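Local structure of putative NADPH-dependent oxidoreductase (Desulfitobacterium hafniense DCB-2, 3DB2) at residues Phe120-Ser125 with Glu325-Asn330; Thr267-Thr272 with Phe297-His302. The protein probably catalyses NAD(P)(H)-dependent oxidation or reduction of a substrate not yet identified, as a two-domain dehydrogenase of the GFO/IDH/MocA type with a Rossmann-fold nucleotide-binding domain. All blocks are in the same frame, centred on the assembly; numbering follows the deposited sequence.

Contact 1. Residues Phe120-Ser125 with Glu325-Asn330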
loop_
_atom_site.group_PDB
_atom_site.type_symbol
_atom_site.label_atom_id
_atom_site.label_comp_id
_atom_site.label_asym_id
_atom_site.label_seq_id
_atom_site.Cartn_x
_atom_site.Cartn_y
_atom_site.Cartn_z
ATOM N N PHE C 120 9.985 -16.960 28.102
ATOM C CA PHE C 120 10.626 -16.324 26.956
ATOM C C PHE C 120 9.697 -15.272 26.366
ATOM O O PHE C 120 8.549 -15.657 26.110
ATOM C CB PHE C 120 10.978 -17.389 25.939
ATOM C CG PHE C 120 11.510 -16.833 24.626
ATOM C CD1 PHE C 120 12.873 -16.589 24.512
ATOM C CD2 PHE C 120 10.690 -16.560 23.539
ATOM C CE1 PHE C 120 13.371 -16.048 23.352
ATOM C CE2 PHE C 120 11.191 -16.016 22.375
ATOM C CZ PHE C 120 12.541 -15.777 22.288
ATOM N N LEU C 121 10.228 -14.091 26.113
ATOM C CA LEU C 121 9.568 -13.064 25.291
ATOM C C LEU C 121 10.583 -12.549 24.278
ATOM O O LEU C 121 11.724 -12.190 24.587
ATOM C CB LEU C 121 8.932 -11.967 26.135
ATOM C CG LEU C 121 8.190 -10.832 25.430
ATOM C CD1 LEU C 121 6.943 -11.343 24.727
ATOM C CD2 LEU C 121 7.801 -9.719 26.404
ATOM N N CYS C 122 10.169 -12.502 23.007
ATOM C CA CYS C 122 10.932 -11.789 21.979
ATOM C C CYS C 122 10.214 -10.464 21.755
ATOM O O CYS C 122 9.089 -10.440 21.269
ATOM C CB CYS C 122 11.051 -12.607 20.699
ATOM S SG CYS C 122 11.977 -11.721 19.431
ATOM N N GLY C 123 10.764 -9.338 22.147
ATOM C CA GLY C 123 10.147 -8.066 22.238
ATOM C C GLY C 123 9.880 -7.362 20.929
ATOM O O GLY C 123 10.700 -6.602 20.455
ATOM N N HIS C 124 8.682 -7.565 20.381
ATOM C CA HIS C 124 8.043 -6.751 19.353
ATOM C C HIS C 124 7.032 -5.829 20.036
ATOM O O HIS C 124 5.909 -6.239 20.307
ATOM C CB HIS C 124 7.329 -7.623 18.332
ATOM C CG HIS C 124 8.116 -8.761 17.792
ATOM N ND1 HIS C 124 8.530 -9.844 18.520
ATOM C CD2 HIS C 124 8.556 -8.967 16.537
ATOM C CE1 HIS C 124 9.193 -10.671 17.751
ATOM N NE2 HIS C 124 9.222 -10.164 16.536
ATOM N N SER C 125 7.400 -4.594 20.378
ATOM C CA SER C 125 6.571 -3.864 21.341
ATOM C C SER C 125 5.504 -3.014 20.692
ATOM O O SER C 125 4.668 -2.499 21.415
ATOM C CB SER C 125 7.458 -2.960 22.229
ATOM O OG SER C 125 7.970 -1.870 21.466
ATOM N N GLU C 325 7.916 -19.583 18.923
ATOM C CA GLU C 325 7.223 -20.016 17.709
ATOM C C GLU C 325 6.680 -18.824 16.921
ATOM O O GLU C 325 6.894 -18.691 15.714
ATOM C CB GLU C 325 6.074 -20.925 18.095
ATOM C CG GLU C 325 5.704 -22.036 17.149
ATOM C CD GLU C 325 4.646 -22.899 17.845
ATOM O OE1 GLU C 325 3.485 -22.445 17.949
ATOM O OE2 GLU C 325 5.030 -24.007 18.283
ATOM N N ALA C 326 5.968 -17.968 17.622
ATOM C CA ALA C 326 5.366 -16.760 17.095
ATOM C C ALA C 326 6.466 -15.873 16.512
ATOM O O ALA C 326 6.333 -15.364 15.404
ATOM C CB ALA C 326 4.547 -16.066 18.153
ATOM N N SER C 327 7.551 -15.705 17.252
ATOM C CA SER C 327 8.651 -14.867 16.748
ATOM C C SER C 327 9.238 -15.452 15.477
ATOM O O SER C 327 9.546 -14.728 14.522
ATOM C CB SER C 327 9.752 -14.716 17.802
ATOM O OG SER C 327 9.208 -14.218 19.006
ATOM N N LEU C 328 9.385 -16.780 15.495
ATOM C CA LEU C 328 9.911 -17.521 14.350
ATOM C C LEU C 328 8.973 -17.265 13.169
ATOM O O LEU C 328 9.462 -17.123 12.055
ATOM C CB LEU C 328 10.063 -18.998 14.682
ATOM C CG LEU C 328 10.780 -19.902 13.677
ATOM C CD1 LEU C 328 11.397 -21.093 14.385
ATOM C CD2 LEU C 328 9.863 -20.384 12.575
ATOM N N ARG C 329 7.662 -17.201 13.386
ATOM C CA ARG C 329 6.757 -16.977 12.272
ATOM C C ARG C 329 6.995 -15.601 11.655
ATOM O O ARG C 329 6.853 -15.439 10.451
ATOM C CB ARG C 329 5.295 -17.076 12.682
ATOM C CG ARG C 329 4.619 -18.407 12.425
ATOM C CD ARG C 329 3.114 -18.249 12.312
ATOM N NE ARG C 329 2.515 -19.028 11.238
ATOM C CZ ARG C 329 2.311 -18.650 9.986
ATOM N NH1 ARG C 329 2.668 -17.444 9.561
ATOM N NH2 ARG C 329 1.742 -19.510 9.147
ATOM N N ASN C 330 7.360 -14.636 12.494
ATOM C CA ASN C 330 7.665 -13.294 11.960
ATOM C C ASN C 330 8.911 -13.326 11.100
ATOM O O ASN C 330 9.008 -12.748 10.002
ATOM C CB ASN C 330 7.813 -12.284 13.108
ATOM C CG ASN C 330 6.517 -11.997 13.838
ATOM O OD1 ASN C 330 5.458 -12.256 13.267
ATOM N ND2 ASN C 330 6.646 -11.464 15.049
HETATM O O HOH W 1 11.123 -12.184 15.443
#
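Cys-122 and Ser-327 make the closest approach between strand 120-123 and helix 324-343: CB of Cys-122 lies 3.0 Å from OG of Ser-327. OG of Ser-327 is hydrogen-bonded to O of Gly-323, just ahead of the helix, and meets the strand by van der Waals contact. With chi1 at 179°, SG of Cys-122 is turned away from the backbone N and lies along the hydroxyl, 3.8 Å from OG of Ser-327. The Phe-120 ring brings its edge to this oxygen, with CE2 4.3 Å from OG of Ser-327. Strand 120-123 is the last strand of the parallel Rossmann sheet, beside strand 92-96, and its side chains toward helix 324-343 join the nucleotide-binding fold to a helix some 200 residues further along the chain. ND1 of His-124 donates to O of Cys-122 (2.9 Å), arriving well above the carbonyl plane, which restrains the imidazole from turning. A water in the ring plane, 3.0 Å from NE2 of His-124, donates to O of Ser-327 and bridges the segments. Over one face of the imidazole sits ND2 of Asn-330, 3.2 Å from NE2 of His-124, with amide and ring planes 70° apart; this amide nitrogen is hydrogen-bonded to Asp-188.

Contact 2. Residues Thr267-Thr272 with Phe297-His302. With GOL (glycerol), chain E.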
loop_
_atom_site.group_PDB
_atom_site.type_symbol
_atom_site.label_atom_id
_atom_site.label_comp_id
_atom_site.label_asym_id
_atom_site.label_seq_id
_atom_site.Cartn_x
_atom_site.Cartn_y
_atom_site.Cartn_z
ATOM N N THR C 267 4.828 7.684 23.391
ATOM C CA THR C 267 4.847 7.334 21.977
ATOM C C THR C 267 3.445 7.420 21.356
ATOM O O THR C 267 3.292 7.978 20.273
ATOM C CB THR C 267 5.348 5.906 21.764
ATOM O OG1 THR C 267 6.707 5.877 22.224
ATOM C CG2 THR C 267 5.412 5.507 20.289
ATOM N N ASP C 268 2.461 6.873 22.073
ATOM C CA ASP C 268 1.095 6.929 21.538
ATOM C C ASP C 268 0.571 8.339 21.306
ATOM O O ASP C 268 -0.334 8.554 20.490
ATOM C CB ASP C 268 0.158 6.220 22.493
ATOM C CG ASP C 268 0.081 4.717 22.341
ATOM O OD1 ASP C 268 -0.176 4.246 21.212
ATOM O OD2 ASP C 268 0.275 3.973 23.336
ATOM N N GLU C 269 1.089 9.328 22.030
ATOM C CA GLU C 269 0.600 10.692 21.884
ATOM C C GLU C 269 1.087 11.302 20.575
ATOM O O GLU C 269 0.508 12.293 20.131
ATOM C CB GLU C 269 1.069 11.600 23.033
ATOM C CG GLU C 269 0.523 11.170 24.381
ATOM C CD GLU C 269 0.899 12.117 25.512
ATOM O OE1 GLU C 269 1.030 13.340 25.273
ATOM O OE2 GLU C 269 1.061 11.642 26.654
ATOM N N HIS C 270 2.111 10.699 19.989
ATOM C CA HIS C 270 2.630 11.152 18.702
ATOM C C HIS C 270 2.166 10.234 17.570
ATOM O O HIS C 270 2.900 9.872 16.650
ATOM C CB HIS C 270 4.149 11.278 18.804
ATOM C CG HIS C 270 4.424 12.271 19.913
ATOM N ND1 HIS C 270 4.736 13.581 19.648
ATOM C CD2 HIS C 270 4.404 12.159 21.259
ATOM C CE1 HIS C 270 4.914 14.240 20.785
ATOM N NE2 HIS C 270 4.730 13.398 21.784
ATOM N N SER C 271 0.881 9.879 17.668
ATOM C CA SER C 271 0.228 9.057 16.637
ATOM C C SER C 271 -1.199 9.561 16.456
ATOM O O SER C 271 -1.714 10.285 17.304
ATOM C CB SER C 271 0.283 7.585 17.021
ATOM O OG SER C 271 -0.592 7.242 18.079
ATOM N N THR C 272 -1.848 9.177 15.367
ATOM C CA THR C 272 -3.211 9.562 15.088
ATOM C C THR C 272 -3.903 8.285 14.541
ATOM O O THR C 272 -3.252 7.595 13.748
ATOM C CB THR C 272 -3.475 10.595 13.995
ATOM O OG1 THR C 272 -2.501 10.405 12.950
ATOM C CG2 THR C 272 -3.373 12.021 14.503
ATOM N N PHE C 297 -7.468 7.052 22.531
ATOM C CA PHE C 297 -7.112 5.841 23.230
ATOM C C PHE C 297 -6.053 6.143 24.299
ATOM O O PHE C 297 -5.289 7.115 24.187
ATOM C CB PHE C 297 -6.583 4.747 22.270
ATOM C CG PHE C 297 -5.522 5.278 21.317
ATOM C CD1 PHE C 297 -4.193 5.380 21.700
ATOM C CD2 PHE C 297 -5.866 5.686 20.042
ATOM C CE1 PHE C 297 -3.259 5.892 20.836
ATOM C CE2 PHE C 297 -4.931 6.207 19.180
ATOM C CZ PHE C 297 -3.611 6.325 19.578
ATOM N N GLU C 298 -5.967 5.324 25.348
ATOM C CA GLU C 298 -4.979 5.587 26.372
ATOM C C GLU C 298 -3.597 5.178 25.852
ATOM O O GLU C 298 -3.464 4.255 25.047
ATOM C CB GLU C 298 -5.224 4.813 27.664
ATOM C CG GLU C 298 -6.489 5.178 28.423
ATOM C CD GLU C 298 -6.573 6.651 28.775
ATOM O OE1 GLU C 298 -5.780 7.124 29.616
ATOM O OE2 GLU C 298 -7.466 7.324 28.207
ATOM N N SER C 299 -2.593 5.864 26.357
ATOM C CA SER C 299 -1.197 5.558 26.062
ATOM C C SER C 299 -0.782 4.333 26.866
ATOM O O SER C 299 -1.307 4.139 27.953
ATOM C CB SER C 299 -0.291 6.734 26.422
ATOM O OG SER C 299 -0.577 7.860 25.612
ATOM N N VAL C 300 0.167 3.576 26.326
ATOM C CA VAL C 300 0.793 2.429 26.942
ATOM C C VAL C 300 2.295 2.565 26.729
ATOM O O VAL C 300 2.697 2.792 25.569
ATOM C CB VAL C 300 0.326 1.101 26.302
ATOM C CG1 VAL C 300 0.990 -0.106 26.933
ATOM C CG2 VAL C 300 -1.181 1.000 26.383
ATOM N N ASP C 301 3.035 2.430 27.812
ATOM C CA ASP C 301 4.496 2.436 27.834
ATOM C C ASP C 301 4.979 1.095 27.256
ATOM O O ASP C 301 5.240 0.143 27.991
ATOM C CB ASP C 301 5.065 2.655 29.232
ATOM C CG ASP C 301 6.559 2.942 29.200
ATOM O OD1 ASP C 301 7.215 2.439 28.268
ATOM O OD2 ASP C 301 7.091 3.677 30.067
ATOM N N HIS C 302 5.062 1.058 25.933
ATOM C CA HIS C 302 5.267 -0.193 25.183
ATOM C C HIS C 302 6.525 -0.924 25.610
ATOM O O HIS C 302 6.553 -2.156 25.686
ATOM C CB HIS C 302 5.232 0.127 23.703
ATOM C CG HIS C 302 6.249 1.027 23.095
ATOM N ND1 HIS C 302 7.355 0.570 22.397
ATOM C CD2 HIS C 302 6.345 2.376 23.076
ATOM C CE1 HIS C 302 8.065 1.596 21.976
ATOM N NE2 HIS C 302 7.475 2.716 22.378
HETATM C C1 GOL E . -2.594 10.289 20.926
HETATM O O1 GOL E . -2.875 10.196 22.302
HETATM C C2 GOL E . -3.920 10.283 20.207
HETATM O O2 GOL E . -3.755 10.423 18.823
HETATM C C3 GOL E . -4.840 9.147 20.767
HETATM O O3 GOL E . -5.638 9.475 21.939
HETATM O O HOH W 2 2.972 5.424 24.424
#
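OD2 of Asp-268 is gripped by two backbone N-H groups: Val-300 N donates to it at 3.0 Å (N-H...O angle 154°), reaching the lone pair turned away from OD1, and Gly-130 N supplies the second bond. OD1 accepts from Ala-131 N, so Asp-268 ties the 3-10 turn at 268-269 to the loop before helix 302-316 and to the start of helix 130-140. A water accepts from Asp-268 N and lies 2.9 Å from Val-300 O, linking the two backbones. NE2 of His-302 gives a long hydrogen bond of 3.3 Å to OG1 of Thr-267, which lies in the imidazole plane; OG1 also bonds to the carbonyl of Trp-260, NE2 to that of Trp-261, and ND1 to OG of Ser-125. Phe-297, with CG between backbone N and carbonyl carbon (chi1 49°), swings its ring back to Asp-268 and sets CZ 3.5 Å from OG of Ser-271 at the ring edge. C3 of a glycerol, probably from the crystallisation liquor, lies over one ring face, offset toward the rim. Replacing Asp-268 by an alanine is likely to leave three amides without their acceptor, letting the loop drift from the turn. Amid these amides, the carboxylate is likely to be stabilised as an anion.

Contacts 1 and 2 have centres 22 Å apart, yet they touch: OG of Ser-125, at the end of 120-125, lies 2.7 Å from ND1 of His-302, a probable hydrogen bond. His-302 thus carries contact 2 on one ring nitrogen and reaches contact 1 through the other. Along the chain contact 2 is nested within the loop closed by contact 1. Contact 1 is buried, its centre about 7 Å from the centre of the chain, whereas contact 2 is only partly buried, its centre about 17 Å from it. Helix 302-316 begins at His-302 and also packs on Leu-121, giving the two sites a second connection. The glycerol lies at contact 2 and is bonded also to Asp-296; it gives no evidence of a substrate site.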